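Local atomic coordinates of aspartate aminotransferase, cytoplasmic (Schizosaccharomyces pombe 972h-, PDB entry 6JPK), a protein that catalyses the pyridoxal-phosphate-dependent transfer of an amino group from L-aspartate to 2-oxoglutarate, giving oxaloacetate and L-glutamate, and works as a homodimer. Residues A[74-79]-A[298-303]; A[105-110]-A[261-266]. The protein carries 1 engineered substitution. All coordinates share one frame; numbering follows the deposited sequence.

Interaction 1 of 2, residues A[74-79]-A[298-303]; sequences AGLPRF and YGARIA
Phe79 turns its ring flat toward Ala300, whose CB lies over one face, 4.3 Å from the ring centroid and 25° off the normal: a CH-pi contact displaced toward the CG side. The same ring meets Ala303 quite differently, the methyl sitting at its edge, with CE1 3.7 Å from Ala303 CB. One aromatic group thus meets two methyls three residues, about one turn, apart on helix 297-308, one through its face and the other through its rim. The placement follows from the first torsion: with CG anti to the backbone N (chi1 167°), the ring is carried from the first turn of helix 77-87 across to its neighbour.

Leu76, at the N-cap position of that helix, extends the apolar strip. Its CD2 methyl reaches the backbone of the opposing helix, 3.9 Å from Arg301 CA, while also lying over the centre of the Arg78 guanidinium, 4.0 Å above its plane. Arg78, with this methyl over one face, sends NH1 to a water that in turn donates to Arg301 O at 2.6 Å. Arg301 contributes the aliphatic start of its side chain, its CG lying 4.1 Å from Leu76 CD2; its chain then bends at chi3 (-56°) and leads away to a salt bridge with Glu262 of the second subunit. Gln104 of strand 100-106 touches both Phe79 and Ala300, so the helix pair rests on the edge of the large sheet.

A serine at Phe79 would probably leave the methyls of Ala300 and Ala303 without their aromatic partner and open a gap between the two helices. No direct hydrogen bond links the segments: the two helices meet through methyls packed on a ring and on backbone, with a single water as the polar bridge and the charge of Arg301 answered by the second subunit.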
# COMPACT_ATOMS: atom_id res chain seq x y z
N ALA A 74 4.91 -7.52 -8.70
CA ALA A 74 5.46 -8.22 -7.55
C ALA A 74 6.59 -7.45 -6.87
O ALA A 74 7.10 -7.89 -5.83
CB ALA A 74 5.94 -9.62 -7.97
N GLY A 75 7.01 -6.32 -7.44
CA GLY A 75 7.98 -5.44 -6.81
C GLY A 75 9.32 -5.47 -7.52
O GLY A 75 9.49 -6.07 -8.58
N LEU A 76 10.29 -4.80 -6.90
CA LEU A 76 11.62 -4.64 -7.46
C LEU A 76 12.36 -5.97 -7.36
O LEU A 76 12.57 -6.46 -6.24
CB LEU A 76 12.36 -3.54 -6.70
CG LEU A 76 13.81 -3.24 -7.09
CD1 LEU A 76 13.86 -2.55 -8.47
CD2 LEU A 76 14.47 -2.38 -6.01
N PRO A 77 12.76 -6.59 -8.47
CA PRO A 77 13.29 -7.97 -8.39
C PRO A 77 14.52 -8.11 -7.52
O PRO A 77 14.64 -9.11 -6.79
CB PRO A 77 13.58 -8.32 -9.86
CG PRO A 77 12.61 -7.46 -10.63
CD PRO A 77 12.55 -6.16 -9.86
N ARG A 78 15.45 -7.15 -7.55
CA ARG A 78 16.62 -7.32 -6.70
C ARG A 78 16.29 -7.12 -5.23
O ARG A 78 17.07 -7.54 -4.37
CB ARG A 78 17.74 -6.37 -7.13
CG ARG A 78 17.32 -4.95 -7.36
CD ARG A 78 18.22 -4.27 -8.40
NE ARG A 78 17.76 -2.92 -8.71
CZ ARG A 78 17.95 -1.89 -7.89
NH1 ARG A 78 18.59 -2.09 -6.74
NH2 ARG A 78 17.50 -0.68 -8.22
N PHE A 79 15.16 -6.48 -4.92
CA PHE A 79 14.70 -6.46 -3.54
C PHE A 79 14.05 -7.79 -3.15
O PHE A 79 14.42 -8.38 -2.14
CB PHE A 79 13.71 -5.32 -3.30
CG PHE A 79 12.97 -5.45 -1.98
CD1 PHE A 79 13.61 -5.15 -0.78
CD2 PHE A 79 11.64 -5.88 -1.94
CE1 PHE A 79 12.93 -5.28 0.44
CE2 PHE A 79 10.95 -6.00 -0.73
CZ PHE A 79 11.60 -5.70 0.46
N TYR A 298 10.66 3.40 -3.05
CA TYR A 298 11.77 4.09 -2.38
C TYR A 298 12.44 3.21 -1.34
O TYR A 298 13.67 3.05 -1.34
CB TYR A 298 11.25 5.38 -1.75
CG TYR A 298 12.24 6.09 -0.84
CD1 TYR A 298 13.23 6.91 -1.36
CD2 TYR A 298 12.16 5.96 0.54
CE1 TYR A 298 14.13 7.58 -0.53
CE2 TYR A 298 13.05 6.61 1.38
CZ TYR A 298 14.03 7.43 0.84
OH TYR A 298 14.91 8.08 1.67
N GLY A 299 11.66 2.64 -0.42
CA GLY A 299 12.25 1.79 0.60
C GLY A 299 12.87 0.52 0.02
O GLY A 299 13.87 0.03 0.54
N ALA A 300 12.28 -0.01 -1.05
CA ALA A 300 12.80 -1.24 -1.64
C ALA A 300 14.16 -1.01 -2.27
O ALA A 300 15.05 -1.87 -2.17
CB ALA A 300 11.81 -1.78 -2.67
N ARG A 301 14.34 0.13 -2.94
CA ARG A 301 15.65 0.42 -3.52
C ARG A 301 16.70 0.50 -2.43
O ARG A 301 17.82 0.01 -2.60
CB ARG A 301 15.60 1.73 -4.32
CG ARG A 301 14.79 1.67 -5.61
CD ARG A 301 14.86 3.00 -6.40
NE ARG A 301 14.42 4.12 -5.58
CZ ARG A 301 13.31 4.84 -5.79
NH1 ARG A 301 12.50 4.60 -6.82
NH2 ARG A 301 13.02 5.84 -4.96
N ILE A 302 16.36 1.09 -1.28
CA ILE A 302 17.32 1.24 -0.20
C ILE A 302 17.70 -0.12 0.36
O ILE A 302 18.89 -0.44 0.50
CB ILE A 302 16.75 2.16 0.90
CG1 ILE A 302 16.74 3.61 0.43
CG2 ILE A 302 17.54 2.02 2.20
CD1 ILE A 302 15.98 4.54 1.38
N ALA A 303 16.69 -0.95 0.65
CA ALA A 303 16.92 -2.28 1.20
C ALA A 303 17.71 -3.14 0.23
O ALA A 303 18.64 -3.86 0.64
CB ALA A 303 15.57 -2.93 1.55
O HOH W 1 18.92 -0.32 -4.96

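Interaction 2 of 2, residues A[105-110]-A[261-266]; sequences SVSGTG and GERTGC. With PO4 (phosphate ion), chain C.
Arg263 lays one face of its guanidinium against Ser107, whose CB stands 3.1 Å above the plane, toward the rim. Alongside this contact the backbones pair as antiparallel strands: Ser105 N donates to Gly265 O at 2.9 Å, nearly straight (172°) but from above the carbonyl plane, and weaker bonds run from Gly265 N to Ser105 O and from Ser107 N to Arg263 O. The chains approach so closely that a CB on Gly265 would fall 2.4 Å from Ser107 C.

Val106 supplies an apolar contact, its CG1 touching Arg263 CB at 3.5 Å. A water joins the segments, donating to Ser107 OG and accepting from Thr264 N.

The remaining interactions converge on a phosphate ion, probably from the crystallisation liquor. Arg263, bent at chi2 and chi3 so that its end curls back, offers NH1 to phosphate O1 and NH2 to O3, the latter in the guanidinium plane at 2.9 Å and 171°. In the first turn of helix 107-127, Gly108 N binds O2 at 2.7 Å and Thr109 N binds O1 at 2.9 Å; Ser252 of the same chain and Tyr70 of the second subunit add hydroxyls. The site is consistent with the cofactor-phosphate pocket of this family: the positive end of a helix and the charge of Arg263, both probably favouring the more negative anion, brought side by side where the paired strands end and begin.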
# COMPACT_ATOMS: atom_id res chain seq x y z
N SER A 105 5.56 -6.03 -0.60
CA SER A 105 4.29 -5.66 0.01
C SER A 105 4.42 -4.31 0.70
O SER A 105 5.53 -3.79 0.90
CB SER A 105 3.84 -6.73 1.02
OG SER A 105 4.84 -6.92 2.01
N VAL A 106 3.28 -3.76 1.09
CA VAL A 106 3.25 -2.53 1.87
C VAL A 106 3.60 -2.93 3.30
O VAL A 106 2.72 -3.04 4.16
CB VAL A 106 1.88 -1.83 1.79
CG1 VAL A 106 1.91 -0.50 2.53
CG2 VAL A 106 1.48 -1.63 0.33
N SER A 107 4.89 -3.18 3.53
CA SER A 107 5.47 -3.60 4.80
C SER A 107 4.87 -4.91 5.31
O SER A 107 4.26 -5.66 4.54
CB SER A 107 5.31 -2.49 5.85
OG SER A 107 6.42 -2.48 6.75
N GLY A 108 5.06 -5.19 6.60
CA GLY A 108 4.61 -6.46 7.15
C GLY A 108 3.09 -6.60 7.14
O GLY A 108 2.57 -7.70 6.91
N THR A 109 2.37 -5.51 7.40
CA THR A 109 0.91 -5.62 7.43
C THR A 109 0.36 -5.99 6.06
O THR A 109 -0.50 -6.87 5.94
CB THR A 109 0.29 -4.31 7.91
OG1 THR A 109 0.80 -4.01 9.21
CG2 THR A 109 -1.24 -4.44 7.98
N GLY A 110 0.87 -5.34 5.00
CA GLY A 110 0.47 -5.69 3.65
C GLY A 110 0.86 -7.10 3.26
O GLY A 110 0.14 -7.76 2.52
N GLY A 261 7.71 4.11 7.94
CA GLY A 261 6.76 4.82 7.09
C GLY A 261 6.98 4.70 5.59
O GLY A 261 6.09 5.10 4.83
N GLU A 262 8.12 4.18 5.14
CA GLU A 262 8.28 3.89 3.72
C GLU A 262 7.60 2.59 3.30
O GLU A 262 7.46 2.35 2.10
CB GLU A 262 9.77 3.86 3.34
CG GLU A 262 10.60 5.01 3.96
CD GLU A 262 10.11 6.43 3.60
OE1 GLU A 262 9.22 6.58 2.72
OE2 GLU A 262 10.63 7.41 4.21
N ARG A 263 7.18 1.75 4.26
CA ARG A 263 6.36 0.57 4.00
C ARG A 263 7.08 -0.46 3.13
O ARG A 263 6.65 -0.80 2.02
CB ARG A 263 5.01 0.95 3.38
CG ARG A 263 4.31 2.15 4.02
CD ARG A 263 4.14 2.00 5.52
NE ARG A 263 3.25 0.90 5.90
CZ ARG A 263 3.50 0.07 6.92
NH1 ARG A 263 2.64 -0.89 7.22
NH2 ARG A 263 4.63 0.19 7.62
N THR A 264 8.19 -0.99 3.65
CA THR A 264 9.01 -1.96 2.93
C THR A 264 8.88 -3.34 3.57
O THR A 264 9.32 -3.55 4.71
CB THR A 264 10.47 -1.49 2.89
OG1 THR A 264 10.53 -0.16 2.36
CG2 THR A 264 11.31 -2.41 2.02
N GLY A 265 8.29 -4.27 2.83
CA GLY A 265 8.07 -5.62 3.31
C GLY A 265 7.97 -6.58 2.15
O GLY A 265 8.03 -6.18 0.98
N CYS A 266 7.83 -7.86 2.47
CA CYS A 266 7.73 -8.88 1.44
C CYS A 266 6.95 -10.07 1.98
O CYS A 266 7.14 -10.47 3.13
CB CYS A 266 9.13 -9.32 1.00
SG CYS A 266 9.14 -10.09 -0.63
P PO4 C . 4.58 -3.08 9.51
O1 PO4 C . 3.26 -3.14 8.76
O2 PO4 C . 5.71 -3.66 8.69
O3 PO4 C . 4.85 -1.63 9.84
O4 PO4 C . 4.52 -3.86 10.80
O HOH W 2 8.36 -0.35 6.39

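The two contacts touch, their centres 11 Å apart, and interaction 2 is nested in the chain loop that interaction 1 closes. Phe79 touches both: its CE2 lies 3.4 Å from Gly265 O, and its CE1 is 3.7 Å from Thr264 CG2. Helix 297-308 comes closer still, with Gly299 CA 3.1 Å from Thr264 OG1. Hence the helix pair of 74-79 and 298-303, remote from the annotated sites, packs against the strand pair that leads into the phosphate site. There, the side chain of Arg263 is about 7 Å from that of Lys255, which probably carries the cofactor in the working enzyme but does not here, and both contacts reach the second subunit.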